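Local atomic coordinates of Hit-like protein involved in cell-cycle regulation (PDB entry 3LB5), a protein that probably binds and hydrolyses purine nucleotide derivatives such as nucleoside phosphoramidates, as histidine-triad proteins of the HINT branch do. Residues 33-38 with 52-57; 41-46 with 148-153; 48-53 with 84-89. All blocks are in the same frame, centred on the assembly; numbering follows the deposited sequence.

Contact 1: 33-38 with 52-57; sequences AKLIRN and IAFMDI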
ATOM      1  N   ALA B  33       8.504  -9.034  14.794  1.00  8.28           N
ATOM      2  CA  ALA B  33       9.014 -10.415  14.910  1.00  7.87           C
ATOM      3  C   ALA B  33       8.738 -10.991  16.319  1.00  7.26           C
ATOM      4  O   ALA B  33       8.402 -12.171  16.479  1.00  6.33           O
ATOM      5  CB  ALA B  33      10.498 -10.443  14.644  1.00  8.71           C
ATOM      6  N   LYS B  34       8.904 -10.145  17.330  1.00  6.84           N
ATOM      7  CA  LYS B  34       8.623 -10.537  18.729  1.00  7.72           C
ATOM      8  C   LYS B  34       7.132 -10.833  18.931  1.00  6.61           C
ATOM      9  O   LYS B  34       6.797 -11.797  19.590  1.00  7.39           O
ATOM     10  CB  LYS B  34       9.116  -9.472  19.720  1.00  7.64           C
ATOM     11  CG  LYS B  34      10.615  -9.395  19.838  1.00 11.44           C
ATOM     12  CD  LYS B  34      11.028  -8.498  21.034  1.00 13.24           C
ATOM     13  CE  LYS B  34      12.160  -9.094  21.832  1.00 17.32           C
ATOM     14  NZ  LYS B  34      11.758 -10.345  22.559  1.00 16.68           N
ATOM     15  N   LEU B  35       6.249 -10.020  18.343  1.00  7.57           N
ATOM     16  CA  LEU B  35       4.789 -10.265  18.352  1.00  6.69           C
ATOM     17  C   LEU B  35       4.459 -11.636  17.727  1.00  7.29           C
ATOM     18  O   LEU B  35       3.727 -12.443  18.312  1.00  8.07           O
ATOM     19  CB  LEU B  35       4.082  -9.138  17.555  1.00  7.60           C
ATOM     20  CG  LEU B  35       2.548  -9.055  17.399  1.00  7.50           C
ATOM     21  CD1 LEU B  35       2.134  -7.616  17.017  1.00  9.01           C
ATOM     22  CD2 LEU B  35       2.013 -10.050  16.366  1.00 11.00           C
ATOM     23  N   ILE B  36       5.015 -11.885  16.540  1.00  7.25           N
ATOM     24  CA  ILE B  36       4.801 -13.156  15.819  1.00  7.29           C
ATOM     25  C   ILE B  36       5.193 -14.353  16.679  1.00  7.66           C
ATOM     26  O   ILE B  36       4.464 -15.339  16.710  1.00  7.93           O
ATOM     27  CB  ILE B  36       5.562 -13.181  14.486  1.00  6.75           C
ATOM     28  CG1 ILE B  36       4.970 -12.114  13.542  1.00  7.29           C
ATOM     29  CG2 ILE B  36       5.574 -14.628  13.855  1.00  7.89           C
ATOM     30  CD1 ILE B  36       5.923 -11.677  12.410  1.00  4.71           C
ATOM     31  N   ARG B  37       6.333 -14.269  17.363  1.00  7.67           N
ATOM     32  CA  ARG B  37       6.787 -15.334  18.272  1.00  8.17           C
ATOM     33  C   ARG B  37       6.117 -15.349  19.644  1.00  8.24           C
ATOM     34  O   ARG B  37       6.525 -16.125  20.521  1.00  8.86           O
ATOM     35  CB  ARG B  37       8.305 -15.277  18.468  1.00  8.41           C
ATOM     36  CG  ARG B  37       9.144 -15.542  17.218  1.00  9.40           C
ATOM     37  CD  ARG B  37      10.614 -15.760  17.584  1.00 10.49           C
ATOM     38  NE  ARG B  37      11.130 -14.614  18.334  1.00 11.78           N
ATOM     39  CZ  ARG B  37      11.704 -13.547  17.789  1.00 11.14           C
ATOM     40  NH1 ARG B  37      11.876 -13.483  16.462  1.00  9.06           N
ATOM     41  NH2 ARG B  37      12.099 -12.545  18.580  1.00  9.26           N
ATOM     42  N   ASN B  38       5.114 -14.496  19.853  1.00  8.66           N
ATOM     43  CA  ASN B  38       4.348 -14.499  21.100  1.00  9.01           C
ATOM     44  C   ASN B  38       5.146 -14.023  22.308  1.00  9.76           C
ATOM     45  O   ASN B  38       4.916 -14.468  23.454  1.00  9.68           O
ATOM     46  CB  ASN B  38       3.751 -15.897  21.332  1.00  9.47           C
ATOM     47  CG  ASN B  38       2.790 -16.282  20.234  1.00  9.85           C
ATOM     48  OD1 ASN B  38       1.779 -15.606  20.037  1.00 10.94           O
ATOM     49  ND2 ASN B  38       3.100 -17.354  19.496  1.00  6.85           N
ATOM     50  N   ILE B  52      -0.972 -11.836  10.246  1.00  9.19           N
ATOM     51  CA  ILE B  52      -1.632 -11.394  11.438  1.00  8.47           C
ATOM     52  C   ILE B  52      -2.059  -9.975  11.190  1.00  8.72           C
ATOM     53  O   ILE B  52      -1.285  -9.192  10.666  1.00  8.49           O
ATOM     54  CB  ILE B  52      -0.706 -11.405  12.665  1.00  8.80           C
ATOM     55  CG1 ILE B  52      -0.081 -12.788  12.885  1.00  9.43           C
ATOM     56  CG2 ILE B  52      -1.503 -11.022  13.904  1.00  8.34           C
ATOM     57  CD1 ILE B  52       1.060 -12.755  13.914  1.00 11.40           C
ATOM     58  N   ALA B  53      -3.299  -9.669  11.559  1.00  8.00           N
ATOM     59  CA  ALA B  53      -3.804  -8.301  11.535  1.00  8.07           C
ATOM     60  C   ALA B  53      -4.116  -7.895  12.949  1.00  7.78           C
ATOM     61  O   ALA B  53      -4.766  -8.641  13.686  1.00  8.44           O
ATOM     62  CB  ALA B  53      -5.060  -8.179  10.632  1.00  7.82           C
ATOM     63  N   PHE B  54      -3.675  -6.700  13.331  1.00  7.79           N
ATOM     64  CA  PHE B  54      -3.707  -6.311  14.725  1.00  8.24           C
ATOM     65  C   PHE B  54      -3.781  -4.782  14.827  1.00  8.73           C
ATOM     66  O   PHE B  54      -3.465  -4.068  13.879  1.00  8.50           O
ATOM     67  CB  PHE B  54      -2.489  -6.887  15.488  1.00  7.79           C
ATOM     68  CG  PHE B  54      -1.151  -6.405  14.963  1.00  9.02           C
ATOM     69  CD1 PHE B  54      -0.503  -5.314  15.564  1.00  8.15           C
ATOM     70  CD2 PHE B  54      -0.529  -7.049  13.886  1.00  8.44           C
ATOM     71  CE1 PHE B  54       0.753  -4.855  15.094  1.00 10.77           C
ATOM     72  CE2 PHE B  54       0.732  -6.592  13.399  1.00 10.28           C
ATOM     73  CZ  PHE B  54       1.372  -5.486  14.013  1.00 10.92           C
ATOM     74  N   MET B  55      -4.263  -4.311  15.960  1.00  9.04           N
ATOM     75  CA  MET B  55      -4.481  -2.893  16.169  1.00 10.22           C
ATOM     76  C   MET B  55      -3.161  -2.153  16.320  1.00 10.46           C
ATOM     77  O   MET B  55      -2.266  -2.598  17.056  1.00 10.46           O
ATOM     78  CB  MET B  55      -5.363  -2.673  17.407  1.00 10.78           C
ATOM     79  CG  MET B  55      -6.710  -3.429  17.378  1.00 10.26           C
ATOM     80  SD  MET B  55      -7.597  -3.249  15.818  1.00 11.10           S
ATOM     81  CE  MET B  55      -7.953  -1.483  15.909  1.00  8.80           C
ATOM     82  N   ASP B  56      -3.039  -1.026  15.616  1.00 10.90           N
ATOM     83  CA  ASP B  56      -1.936  -0.104  15.854  1.00 11.25           C
ATOM     84  C   ASP B  56      -2.144   0.558  17.224  1.00 11.19           C
ATOM     85  O   ASP B  56      -3.229   1.081  17.494  1.00 11.81           O
ATOM     86  CB  ASP B  56      -1.907   0.965  14.743  1.00 11.91           C
ATOM     87  CG  ASP B  56      -0.609   1.775  14.725  1.00 12.23           C
ATOM     88  OD1 ASP B  56      -0.076   2.121  15.801  1.00 15.52           O
ATOM     89  OD2 ASP B  56      -0.110   2.084  13.624  1.00 16.40           O
ATOM     90  N   ILE B  57      -1.124   0.535  18.089  1.00 11.22           N
ATOM     91  CA  ILE B  57      -1.238   1.117  19.438  1.00 11.11           C
ATOM     92  C   ILE B  57      -1.076   2.644  19.495  1.00 11.46           C
ATOM     93  O   ILE B  57      -1.338   3.258  20.533  1.00  9.76           O
ATOM     94  CB  ILE B  57      -0.297   0.445  20.496  1.00 11.54           C
ATOM     95  CG1 ILE B  57       1.186   0.720  20.197  1.00 11.60           C
ATOM     96  CG2 ILE B  57      -0.633  -1.071  20.644  1.00 11.52           C
ATOM     97  CD1 ILE B  57       2.128   0.210  21.272  1.00 13.85           C
TER
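Leu35 and Phe54 meet head-on, a methyl group set over the middle of an aromatic face. The CD1 methyl of Leu35 stands 3.6 Å from the centroid of the Phe54 ring and only 11° off its normal, a CH-pi contact in which all six ring carbons are nearly equally close. Leu35 owes this reach to a first torsion that places CG anti to the backbone N (chi1 -178°), carrying the fork of the side chain outward from the helix. Its other branch serves a second neighbour: Leu35 CD2 lies 3.8 Å from Ile52 CD1, the two side chains running alongside in opposed senses. That same Ile52 methyl is 4.0 Å from CG1 of Ile36, the next residue of the helix. Packing here is wholly apolar, with no hydrogen bond joining the segments, and the backbones stay well apart, Ile36 CA to Ile52 CA being 8.0 Å. Phe32 meets the Phe54 ring edge-to-face, while Leu66 and Ile68 of strand 65-69 also lie against it. The outer side of the helix is looser and polar. Lys34 and Arg37 form salt bridges with Glu39, and exposed Asn38, with positive phi, closes the helix in a Schellman motif: Asn38 N is hydrogen-bonded to Leu35 O at 2.9 Å, and Glu39 N to Lys34 O. An unidentified ligand, probably from the crystallisation liquor, comes within about 4 Å of the Phe54 side chain and is hydrogen-bonded to Ile57 N. Ile36 also touches His123, the first histidine of the His-φ-His-φ-His motif (φ hydrophobic) of the HIT family, and on that family ground the arrangement is consistent with the hydrophobic wall of a HINT-type nucleotide pocket.

Contact 2: 41-46 with 148-153; sequences PSVRVY and EILEEN
Arg44 NE donates to Ser42 OG at 3.1 Å, a fairly straight bond (163°) lying close to the guanidinium plane, and the residue between them, Val43, turns the opposite way to meet Leu150 and Glu151 of the C-terminal helix. Val43 divides its two methyls between these partners. With CG1 anti to the backbone N (chi1 -179°), that branch lies over the face of the Glu151 carboxylate, 3.5 Å from CD, and is also 3.9 Å from the backbone O of Leu150. The other branch, CG2, rests 4.0 Å from Leu150 CB. Glu151 reaches this far because its chain bends at chi2 (-70°), folding the carboxylate back across the valine instead of extending it along the helix. Beyond the pair, Arg158 links the two elements: its NH1 donates a hydrogen bond to Arg44 O and makes a long, weak ion pair with Glu151 OE1. One residue further, Val45 and Tyr46 both face Ala53 of strand 51-55, a classic beta bulge, and Val45 packs on Ala154 and Ile157 of helix 147-160. No hydrogen bond joins residues 41-46 directly to 148-153. The chemistry is therefore an apolar contact with a charged border: buried methyls hold the helix to the edge of the sheet, while the carboxylate over them is probably favoured as the anion by its partly exposed setting and, weakly, by Arg158.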
ATOM      1  N   PRO B  41       2.435  -8.878  23.770  1.00 10.60           N
ATOM      2  CA  PRO B  41       1.018  -9.013  23.428  1.00 10.19           C
ATOM      3  C   PRO B  41       0.631  -8.140  22.237  1.00 10.48           C
ATOM      4  O   PRO B  41       1.371  -7.209  21.868  1.00  9.68           O
ATOM      5  CB  PRO B  41       0.293  -8.532  24.688  1.00 10.64           C
ATOM      6  CG  PRO B  41       1.260  -7.573  25.344  1.00 10.58           C
ATOM      7  CD  PRO B  41       2.642  -7.992  24.934  1.00  9.34           C
ATOM      8  N   SER B  42      -0.499  -8.499  21.623  1.00 10.03           N
ATOM      9  CA  SER B  42      -1.115  -7.710  20.570  1.00 10.93           C
ATOM     10  C   SER B  42      -2.638  -7.819  20.687  1.00 10.99           C
ATOM     11  O   SER B  42      -3.170  -8.685  21.407  1.00 11.38           O
ATOM     12  CB  SER B  42      -0.616  -8.115  19.179  1.00  9.97           C
ATOM     13  OG  SER B  42      -0.549  -9.532  19.011  1.00 11.28           O
ATOM     14  N   VAL B  43      -3.335  -6.921  20.005  1.00 10.88           N
ATOM     15  CA  VAL B  43      -4.775  -6.989  19.948  1.00 10.77           C
ATOM     16  C   VAL B  43      -5.056  -7.392  18.513  1.00 11.27           C
ATOM     17  O   VAL B  43      -5.072  -6.555  17.609  1.00 10.43           O
ATOM     18  CB  VAL B  43      -5.443  -5.634  20.320  1.00 11.09           C
ATOM     19  CG1 VAL B  43      -6.962  -5.771  20.279  1.00 11.46           C
ATOM     20  CG2 VAL B  43      -4.990  -5.187  21.697  1.00 10.54           C
ATOM     21  N   ARG B  44      -5.221  -8.692  18.314  1.00 10.59           N
ATOM     22  CA  ARG B  44      -5.339  -9.249  16.980  1.00 11.22           C
ATOM     23  C   ARG B  44      -6.802  -9.246  16.537  1.00 11.18           C
ATOM     24  O   ARG B  44      -7.687  -9.570  17.320  1.00 10.04           O
ATOM     25  CB  ARG B  44      -4.799 -10.681  16.972  1.00 10.85           C
ATOM     26  CG  ARG B  44      -3.346 -10.782  17.443  1.00 11.87           C
ATOM     27  CD  ARG B  44      -2.751 -12.176  17.226  1.00 10.87           C
ATOM     28  NE  ARG B  44      -1.382 -12.190  17.739  1.00 11.79           N
ATOM     29  CZ  ARG B  44      -0.481 -13.134  17.494  1.00 13.36           C
ATOM     30  NH1 ARG B  44      -0.778 -14.190  16.738  1.00 14.23           N
ATOM     31  NH2 ARG B  44       0.725 -13.025  18.019  1.00 14.89           N
ATOM     32  N   VAL B  45      -7.038  -8.872  15.285  1.00 11.32           N
ATOM     33  CA  VAL B  45      -8.380  -8.895  14.718  1.00 12.09           C
ATOM     34  C   VAL B  45      -8.586 -10.073  13.753  1.00 12.52           C
ATOM     35  O   VAL B  45      -9.703 -10.531  13.567  1.00 13.42           O
ATOM     36  CB  VAL B  45      -8.768  -7.544  14.048  1.00 12.78           C
ATOM     37  CG1 VAL B  45      -8.761  -6.414  15.075  1.00 13.47           C
ATOM     38  CG2 VAL B  45      -7.844  -7.182  12.901  1.00 12.69           C
ATOM     39  N   TYR B  46      -7.510 -10.565  13.158  1.00 12.50           N
ATOM     40  CA  TYR B  46      -7.595 -11.627  12.157  1.00 13.80           C
ATOM     41  C   TYR B  46      -6.228 -12.290  12.054  1.00 13.55           C
ATOM     42  O   TYR B  46      -5.194 -11.651  12.274  1.00 13.30           O
ATOM     43  CB  TYR B  46      -8.047 -11.062  10.782  1.00 14.11           C
ATOM     44  CG  TYR B  46      -7.939 -12.033   9.608  1.00 16.17           C
ATOM     45  CD1 TYR B  46      -8.896 -13.020   9.407  1.00 19.94           C
ATOM     46  CD2 TYR B  46      -6.881 -11.949   8.698  1.00 18.78           C
ATOM     47  CE1 TYR B  46      -8.803 -13.921   8.341  1.00 20.72           C
ATOM     48  CE2 TYR B  46      -6.770 -12.854   7.626  1.00 21.40           C
ATOM     49  CZ  TYR B  46      -7.741 -13.835   7.459  1.00 21.74           C
ATOM     50  OH  TYR B  46      -7.663 -14.734   6.407  1.00 23.42           O
ATOM     51  N   GLU B 148      -7.472  -1.713  26.578  1.00 16.39           N
ATOM     52  CA  GLU B 148      -8.933  -1.896  26.636  1.00 16.03           C
ATOM     53  C   GLU B 148      -9.697  -1.197  25.490  1.00 15.73           C
ATOM     54  O   GLU B 148     -10.642  -1.771  24.936  1.00 15.42           O
ATOM     55  CB  GLU B 148      -9.489  -1.486  28.010  1.00 16.53           C
ATOM     56  N   ILE B 149      -9.281   0.020  25.126  1.00 15.12           N
ATOM     57  CA  ILE B 149      -9.896   0.737  23.997  1.00 14.46           C
ATOM     58  C   ILE B 149      -9.621   0.081  22.633  1.00 14.35           C
ATOM     59  O   ILE B 149     -10.518  -0.005  21.792  1.00 13.97           O
ATOM     60  CB  ILE B 149      -9.522   2.242  23.968  1.00 14.60           C
ATOM     61  CG1 ILE B 149     -10.066   2.955  25.221  1.00 14.10           C
ATOM     62  CG2 ILE B 149     -10.062   2.920  22.685  1.00 14.94           C
ATOM     63  CD1 ILE B 149      -9.751   4.461  25.284  1.00 16.76           C
ATOM     64  N   LEU B 150      -8.388  -0.388  22.425  1.00 14.13           N
ATOM     65  CA  LEU B 150      -8.033  -1.105  21.201  1.00 14.15           C
ATOM     66  C   LEU B 150      -8.901  -2.336  21.015  1.00 14.62           C
ATOM     67  O   LEU B 150      -9.273  -2.669  19.883  1.00 15.05           O
ATOM     68  CB  LEU B 150      -6.554  -1.519  21.214  1.00 13.91           C
ATOM     69  CG  LEU B 150      -5.569  -0.356  21.254  1.00 13.91           C
ATOM     70  CD1 LEU B 150      -4.161  -0.894  21.383  1.00 10.82           C
ATOM     71  CD2 LEU B 150      -5.748   0.510  19.994  1.00 12.15           C
ATOM     72  N   GLU B 151      -9.198  -3.013  22.129  1.00 15.10           N
ATOM     73  CA  GLU B 151     -10.058  -4.210  22.152  1.00 15.83           C
ATOM     74  C   GLU B 151     -11.497  -3.945  21.718  1.00 15.79           C
ATOM     75  O   GLU B 151     -12.064  -4.708  20.933  1.00 16.27           O
ATOM     76  CB  GLU B 151     -10.067  -4.853  23.549  1.00 15.81           C
ATOM     77  CG  GLU B 151      -8.845  -5.689  23.870  1.00 17.96           C
ATOM     78  CD  GLU B 151      -8.763  -6.999  23.073  1.00 21.50           C
ATOM     79  OE1 GLU B 151      -9.734  -7.386  22.377  1.00 21.55           O
ATOM     80  OE2 GLU B 151      -7.702  -7.648  23.137  1.00 21.84           O
ATOM     81  N   GLU B 152     -12.096  -2.879  22.242  1.00 16.05           N
ATOM     82  CA  GLU B 152     -13.434  -2.480  21.825  1.00 15.72           C
ATOM     83  C   GLU B 152     -13.460  -2.206  20.313  1.00 15.07           C
ATOM     84  O   GLU B 152     -14.411  -2.571  19.626  1.00 14.52           O
ATOM     85  CB  GLU B 152     -13.910  -1.287  22.660  1.00 16.48           C
ATOM     86  CG  GLU B 152     -14.643  -0.192  21.907  1.00 18.82           C
ATOM     87  CD  GLU B 152     -14.512   1.159  22.597  1.00 21.88           C
ATOM     88  OE1 GLU B 152     -14.423   2.177  21.878  1.00 23.40           O
ATOM     89  OE2 GLU B 152     -14.471   1.201  23.850  1.00 22.13           O
ATOM     90  N   ASN B 153     -12.391  -1.601  19.801  1.00 14.20           N
ATOM     91  CA  ASN B 153     -12.263  -1.352  18.365  1.00 14.16           C
ATOM     92  C   ASN B 153     -12.027  -2.635  17.573  1.00 14.11           C
ATOM     93  O   ASN B 153     -12.583  -2.810  16.474  1.00 14.37           O
ATOM     94  CB  ASN B 153     -11.189  -0.291  18.090  1.00 13.47           C
ATOM     95  CG  ASN B 153     -11.608   1.095  18.562  1.00 14.52           C
ATOM     96  OD1 ASN B 153     -12.787   1.352  18.742  1.00 15.09           O
ATOM     97  ND2 ASN B 153     -10.651   1.987  18.746  1.00 14.63           N
TER

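Contact 3: 48-53 with 84-89; sequences DDDVIA and LFPVIK
Asp50 rests on the ring of Pro86, and its side chain can be followed outward over the proline carbons. CB comes first, 3.7 Å from Pro86 CB; the carboxyl carbon CG follows at 4.0 Å from Pro86 CG; and OD2, at the tip, lies 3.9 Å from Pro86 CB. The aliphatic root of an acid is thus packed on a proline at a partly buried border. Next in sequence, Val51 CG1 lies 3.7 Å from Pro86 O, and the same methyl touches Val87 CG2. Just before the strand, Asp48 OD1 accepts from Asp50 N at 2.8 Å, an Asx turn, and, in a more bent bond, from Val51 N at 2.9 Å, which extends it to an Asx motif; the two donors come from opposite faces of the carboxylate plane. In the HIT fold the long helix 81-101 runs against the antiparallel sheet in this way, and its far side meets the second subunit, where Phe85 packs against Phe85 of that neighbour with the ring planes at about 50°. Pro86 N has no hydrogen to give the preceding turn, and the helix is kinked there. The Pro86 carbonyl also takes part in a water bridge: one water donates to Pro86 O at 2.7 Å and to Asp48 OD2 at 2.9 Å.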
ATOM      1  N   ASP B  48      -4.405 -15.936   9.841  1.00 12.50           N
ATOM      2  CA  ASP B  48      -4.415 -17.227   9.172  1.00 12.86           C
ATOM      3  C   ASP B  48      -2.992 -17.795   9.214  1.00 12.98           C
ATOM      4  O   ASP B  48      -2.174 -17.313   9.985  1.00 12.75           O
ATOM      5  CB  ASP B  48      -5.011 -17.122   7.757  1.00 12.98           C
ATOM      6  CG  ASP B  48      -4.227 -16.206   6.824  1.00 14.94           C
ATOM      7  OD1 ASP B  48      -2.995 -15.998   7.001  1.00 13.60           O
ATOM      8  OD2 ASP B  48      -4.859 -15.710   5.850  1.00 16.88           O
ATOM      9  N   ASP B  49      -2.695 -18.815   8.405  1.00 13.04           N
ATOM     10  CA  ASP B  49      -1.362 -19.424   8.436  1.00 13.78           C
ATOM     11  C   ASP B  49      -0.231 -18.453   8.064  1.00 13.00           C
ATOM     12  O   ASP B  49       0.939 -18.662   8.451  1.00 13.03           O
ATOM     13  CB  ASP B  49      -1.327 -20.637   7.514  1.00 14.94           C
ATOM     14  CG  ASP B  49      -1.878 -21.903   8.185  1.00 18.52           C
ATOM     15  OD1 ASP B  49      -1.735 -22.068   9.429  1.00 21.11           O
ATOM     16  OD2 ASP B  49      -2.429 -22.750   7.451  1.00 23.01           O
ATOM     17  N   ASP B  50      -0.584 -17.376   7.357  1.00 10.93           N
ATOM     18  CA  ASP B  50       0.418 -16.525   6.731  1.00 10.59           C
ATOM     19  C   ASP B  50       0.469 -15.093   7.270  1.00  9.75           C
ATOM     20  O   ASP B  50       1.448 -14.394   7.051  1.00  9.89           O
ATOM     21  CB  ASP B  50       0.205 -16.500   5.221  1.00  9.70           C
ATOM     22  CG  ASP B  50       0.408 -17.870   4.585  1.00 11.87           C
ATOM     23  OD1 ASP B  50       1.391 -18.526   4.914  1.00 12.67           O
ATOM     24  OD2 ASP B  50      -0.429 -18.314   3.778  1.00 14.52           O
ATOM     25  N   VAL B  51      -0.581 -14.640   7.940  1.00  8.74           N
ATOM     26  CA  VAL B  51      -0.599 -13.224   8.336  1.00  8.82           C
ATOM     27  C   VAL B  51      -1.253 -12.998   9.671  1.00  8.82           C
ATOM     28  O   VAL B  51      -2.036 -13.825  10.144  1.00  9.94           O
ATOM     29  CB  VAL B  51      -1.355 -12.315   7.304  1.00  9.22           C
ATOM     30  CG1 VAL B  51      -0.920 -12.577   5.869  1.00  9.31           C
ATOM     31  CG2 VAL B  51      -2.852 -12.479   7.426  1.00  8.41           C
ATOM     32  N   ILE B  52      -0.972 -11.836  10.246  1.00  9.19           N
ATOM     33  CA  ILE B  52      -1.632 -11.394  11.438  1.00  8.47           C
ATOM     34  C   ILE B  52      -2.059  -9.975  11.190  1.00  8.72           C
ATOM     35  O   ILE B  52      -1.285  -9.192  10.666  1.00  8.49           O
ATOM     36  CB  ILE B  52      -0.706 -11.405  12.665  1.00  8.80           C
ATOM     37  CG1 ILE B  52      -0.081 -12.788  12.885  1.00  9.43           C
ATOM     38  CG2 ILE B  52      -1.503 -11.022  13.904  1.00  8.34           C
ATOM     39  CD1 ILE B  52       1.060 -12.755  13.914  1.00 11.40           C
ATOM     40  N   ALA B  53      -3.299  -9.669  11.559  1.00  8.00           N
ATOM     41  CA  ALA B  53      -3.804  -8.301  11.535  1.00  8.07           C
ATOM     42  C   ALA B  53      -4.116  -7.895  12.949  1.00  7.78           C
ATOM     43  O   ALA B  53      -4.766  -8.641  13.686  1.00  8.44           O
ATOM     44  CB  ALA B  53      -5.060  -8.179  10.632  1.00  7.82           C
ATOM     45  N   LEU B  84       3.591 -12.011  -0.573  1.00 11.93           N
ATOM     46  CA  LEU B  84       2.722 -10.868  -0.879  1.00 12.19           C
ATOM     47  C   LEU B  84       1.264 -11.229  -1.207  1.00 11.71           C
ATOM     48  O   LEU B  84       0.383 -10.406  -1.026  1.00 11.46           O
ATOM     49  CB  LEU B  84       3.358 -10.001  -1.974  1.00 11.94           C
ATOM     50  CG  LEU B  84       4.752  -9.473  -1.599  1.00 13.49           C
ATOM     51  CD1 LEU B  84       5.300  -8.606  -2.743  1.00 15.01           C
ATOM     52  CD2 LEU B  84       4.803  -8.689  -0.265  1.00 13.12           C
ATOM     53  N   PHE B  85       1.011 -12.447  -1.683  1.00 11.78           N
ATOM     54  CA  PHE B  85      -0.336 -12.830  -2.071  1.00 11.65           C
ATOM     55  C   PHE B  85      -1.273 -12.925  -0.870  1.00 11.03           C
ATOM     56  O   PHE B  85      -2.264 -12.190  -0.813  1.00 10.58           O
ATOM     57  CB  PHE B  85      -0.321 -14.093  -2.963  1.00 12.87           C
ATOM     58  CG  PHE B  85       0.565 -13.953  -4.174  1.00 16.08           C
ATOM     59  CD1 PHE B  85       0.747 -12.708  -4.786  1.00 16.63           C
ATOM     60  CD2 PHE B  85       1.237 -15.061  -4.697  1.00 18.83           C
ATOM     61  CE1 PHE B  85       1.579 -12.567  -5.891  1.00 15.80           C
ATOM     62  CE2 PHE B  85       2.069 -14.929  -5.810  1.00 19.28           C
ATOM     63  CZ  PHE B  85       2.235 -13.684  -6.408  1.00 19.42           C
ATOM     64  N   PRO B  86      -0.951 -13.781   0.122  1.00 11.04           N
ATOM     65  CA  PRO B  86      -1.807 -13.773   1.309  1.00 10.70           C
ATOM     66  C   PRO B  86      -1.812 -12.441   2.047  1.00 10.58           C
ATOM     67  O   PRO B  86      -2.803 -12.119   2.691  1.00 10.53           O
ATOM     68  CB  PRO B  86      -1.223 -14.893   2.187  1.00 10.35           C
ATOM     69  CG  PRO B  86       0.140 -15.087   1.704  1.00 11.01           C
ATOM     70  CD  PRO B  86       0.050 -14.862   0.207  1.00 11.15           C
ATOM     71  N   VAL B  87      -0.728 -11.672   1.963  1.00 10.67           N
ATOM     72  CA  VAL B  87      -0.706 -10.338   2.607  1.00 10.31           C
ATOM     73  C   VAL B  87      -1.739  -9.409   1.969  1.00 10.22           C
ATOM     74  O   VAL B  87      -2.562  -8.828   2.665  1.00 10.88           O
ATOM     75  CB  VAL B  87       0.707  -9.702   2.630  1.00 10.30           C
ATOM     76  CG1 VAL B  87       0.665  -8.193   3.035  1.00  8.02           C
ATOM     77  CG2 VAL B  87       1.622 -10.496   3.636  1.00 12.51           C
ATOM     78  N   ILE B  88      -1.713  -9.302   0.645  1.00  9.93           N
ATOM     79  CA  ILE B  88      -2.594  -8.357  -0.031  1.00  9.13           C
ATOM     80  C   ILE B  88      -4.059  -8.793   0.079  1.00  8.77           C
ATOM     81  O   ILE B  88      -4.949  -7.948   0.203  1.00  8.69           O
ATOM     82  CB  ILE B  88      -2.165  -8.099  -1.506  1.00  8.73           C
ATOM     83  CG1 ILE B  88      -2.767  -6.773  -1.999  1.00  9.96           C
ATOM     84  CG2 ILE B  88      -2.576  -9.249  -2.440  1.00  9.16           C
ATOM     85  CD1 ILE B  88      -2.341  -5.559  -1.198  1.00 11.29           C
ATOM     86  N   LYS B  89      -4.314 -10.100   0.040  1.00  7.67           N
ATOM     87  CA  LYS B  89      -5.662 -10.618   0.276  1.00  8.47           C
ATOM     88  C   LYS B  89      -6.206 -10.157   1.631  1.00  8.32           C
ATOM     89  O   LYS B  89      -7.365  -9.727   1.744  1.00  8.58           O
ATOM     90  CB  LYS B  89      -5.686 -12.142   0.153  1.00  8.78           C
ATOM     91  CG  LYS B  89      -6.911 -12.820   0.770  1.00 12.34           C
ATOM     92  CD  LYS B  89      -7.143 -14.230   0.207  1.00 17.02           C
ATOM     93  CE  LYS B  89      -6.094 -15.210   0.716  1.00 17.74           C
ATOM     94  NZ  LYS B  89      -6.417 -16.612   0.270  1.00 19.47           N
TER
HETATM   95  O   HOH W   1      -4.631 -13.902   3.540  1.00 17.99           O

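In the fold
Contacts 1 and 3 both use strand 51-55, and contact 2 lies on its neighbour 44-47. Contacts 1 and 3 share Ile52 and Ala53, with centres about 13 Å apart, and use the strand from its two faces: Ile52 and Phe54 turn to helix 31-36, Val51 to helix 81-101. Contact 2 joins through the neighbouring edge strand, where Val45 N and Ala53 O are 2.8 Å apart in a probable hydrogen bond; its centre is about 10 Å from that of contact 1 and 18 Å from that of contact 3. The unknown ligand lies nearer contact 1 than contact 2, where the Leu150 side chain is about 7 Å from it, while contact 3 adjoins the dimer interface.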